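Local coordinates for protein acetoacetate decarboxylase (Sphingomonas wittichii, PDB 5UPB) that is an acetoacetate decarboxylase-like enzyme, classed as a lyase, whose reaction probably resembles that of its family, at residues 88-93 against 179-184. Numbering follows the deposited sequence.
Sequences IACTHG and ATFGHR
The ring of Phe-181 bridges to Cys-90 and His-92, and so illustrates how one aromatic residue can join two strands that share no backbone pairing. Strands 88-92 and 179-184 run almost at right angles, at 87°, and their axes come no nearer than 8.6 Å, a separation bridged by the phenyl ring, which SG of Cys-90 and CB of His-92 meet. With CG anti to its own carbonyl carbon (chi1 -60°), Phe-181 sends the ring across to the other strand. There the sulfur of Cys-90 lies close to the ring plane, with SG 3.7 Å from CD2 of Phe-181, a sulfur-aromatic contact made at the edge. Farther round the ring, CB of His-92 approaches obliquely, 3.6 Å from CZ of Phe-181.

These two approaches form the compact part of the contact, where Leu-47 also touches the phenyl group and Phe-99 the cysteine. Only the imidazole of His-92, on the partly exposed side, is loosely placed: it turns away, its centroid 6.0 Å from that of the phenyl ring with the planes at 55°, and its NE2 has a weak hydrogen bond to Glu-256. Replacing Phe-181 by an alanine is likely to leave SG of Cys-90 without its aromatic neighbour and CB of His-92 with nothing to pack on across the contact.

Strand 95-105 pairs with both strands, antiparallel to 80-92 and parallel to 179-186, and the phenyl ring adds a side-chain link between these two partners: an edge-on cysteine sulfur-aromatic contact within the strand-rich fold of the acetoacetate decarboxylase family.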
loop_
_atom_site.group_PDB
_atom_site.type_symbol
_atom_site.label_atom_id
_atom_site.label_comp_id
_atom_site.label_asym_id
_atom_site.label_seq_id
_atom_site.Cartn_x
_atom_site.Cartn_y
_atom_site.Cartn_z
ATOM N N ILE A 88 -8.188 6.023 -26.256
ATOM C CA ILE A 88 -9.140 6.121 -27.363
ATOM C C ILE A 88 -8.402 6.561 -28.618
ATOM O O ILE A 88 -7.700 7.581 -28.614
ATOM C CB ILE A 88 -10.261 7.113 -27.017
ATOM C CG1 ILE A 88 -10.975 6.643 -25.747
ATOM C CG2 ILE A 88 -11.224 7.287 -28.200
ATOM C CD1 ILE A 88 -11.941 7.662 -25.156
ATOM N N ALA A 89 -8.563 5.802 -29.698
ATOM C CA ALA A 89 -7.988 6.230 -30.967
ATOM C C ALA A 89 -8.787 7.410 -31.502
ATOM O O ALA A 89 -10.020 7.400 -31.476
ATOM C CB ALA A 89 -7.973 5.083 -31.975
ATOM N N CYS A 90 -8.080 8.447 -31.957
ATOM C CA CYS A 90 -8.714 9.690 -32.376
ATOM C C CYS A 90 -7.795 10.425 -33.353
ATOM O O CYS A 90 -6.696 9.964 -33.691
ATOM C CB CYS A 90 -9.071 10.561 -31.173
ATOM S SG CYS A 90 -7.673 10.996 -30.119
ATOM N N THR A 91 -8.275 11.585 -33.811
ATOM C CA THR A 91 -7.549 12.439 -34.736
ATOM C C THR A 91 -7.696 13.897 -34.323
ATOM O O THR A 91 -8.716 14.312 -33.759
ATOM C CB THR A 91 -8.066 12.299 -36.173
ATOM O OG1 THR A 91 -9.502 12.433 -36.176
ATOM C CG2 THR A 91 -7.679 10.975 -36.726
ATOM N N HIS A 92 -6.662 14.670 -34.636
ATOM C CA HIS A 92 -6.663 16.125 -34.532
ATOM C C HIS A 92 -6.325 16.604 -35.934
ATOM O O HIS A 92 -5.178 16.477 -36.380
ATOM C CB HIS A 92 -5.652 16.638 -33.506
ATOM C CG HIS A 92 -5.646 18.130 -33.371
ATOM N ND1 HIS A 92 -4.592 18.909 -33.789
ATOM C CD2 HIS A 92 -6.545 18.979 -32.819
ATOM C CE1 HIS A 92 -4.860 20.179 -33.546
ATOM N NE2 HIS A 92 -6.032 20.247 -32.940
ATOM N N GLY A 93 -7.328 17.098 -36.644
ATOM C CA GLY A 93 -7.143 17.345 -38.055
ATOM C C GLY A 93 -7.040 15.993 -38.721
ATOM O O GLY A 93 -7.945 15.162 -38.589
ATOM N N ALA A 179 0.769 10.243 -32.469
ATOM C CA ALA A 179 0.542 11.286 -31.478
ATOM C C ALA A 179 -0.169 10.721 -30.267
ATOM O O ALA A 179 -1.026 9.846 -30.379
ATOM C CB ALA A 179 -0.283 12.429 -32.054
ATOM N N THR A 180 0.165 11.264 -29.106
ATOM C CA THR A 180 -0.655 11.130 -27.913
ATOM C C THR A 180 -1.188 12.512 -27.597
ATOM O O THR A 180 -0.416 13.453 -27.386
ATOM C CB THR A 180 0.122 10.528 -26.741
ATOM O OG1 THR A 180 0.615 9.251 -27.108
ATOM C CG2 THR A 180 -0.759 10.377 -25.515
ATOM N N PHE A 181 -2.502 12.643 -27.623
ATOM C CA PHE A 181 -3.136 13.924 -27.371
ATOM C C PHE A 181 -3.511 13.984 -25.899
ATOM O O PHE A 181 -3.916 12.981 -25.296
ATOM C CB PHE A 181 -4.362 14.104 -28.273
ATOM C CG PHE A 181 -4.057 14.051 -29.738
ATOM C CD1 PHE A 181 -3.227 14.987 -30.306
ATOM C CD2 PHE A 181 -4.588 13.054 -30.536
ATOM C CE1 PHE A 181 -2.946 14.965 -31.636
ATOM C CE2 PHE A 181 -4.312 13.020 -31.888
ATOM C CZ PHE A 181 -3.483 13.973 -32.439
ATOM N N GLY A 182 -3.319 15.159 -25.304
ATOM C CA GLY A 182 -3.605 15.348 -23.899
ATOM C C GLY A 182 -4.483 16.564 -23.703
ATOM O O GLY A 182 -4.603 17.425 -24.584
ATOM N N HIS A 183 -5.114 16.614 -22.527
ATOM C CA HIS A 183 -5.927 17.759 -22.119
ATOM C C HIS A 183 -5.255 18.295 -20.869
ATOM O O HIS A 183 -5.439 17.753 -19.776
ATOM C CB HIS A 183 -7.379 17.368 -21.841
ATOM C CG HIS A 183 -8.224 18.513 -21.394
ATOM N ND1 HIS A 183 -9.470 18.349 -20.819
ATOM C CD2 HIS A 183 -7.994 19.847 -21.421
ATOM C CE1 HIS A 183 -9.986 19.535 -20.556
ATOM N NE2 HIS A 183 -9.104 20.460 -20.891
ATOM N N ARG A 184 -4.412 19.294 -21.039
ATOM C CA ARG A 184 -3.746 19.917 -19.909
ATOM C C ARG A 184 -4.769 20.819 -19.258
ATOM O O ARG A 184 -5.178 21.828 -19.842
ATOM C CB ARG A 184 -2.475 20.626 -20.350
ATOM C CG ARG A 184 -1.760 21.318 -19.235
ATOM C CD ARG A 184 -0.504 21.950 -19.774
ATOM N NE ARG A 184 0.377 22.318 -18.680
ATOM C CZ ARG A 184 0.413 23.544 -18.233
ATOM N NH1 ARG A 184 -0.374 24.442 -18.784
ATOM N NH2 ARG A 184 1.202 23.901 -17.213
#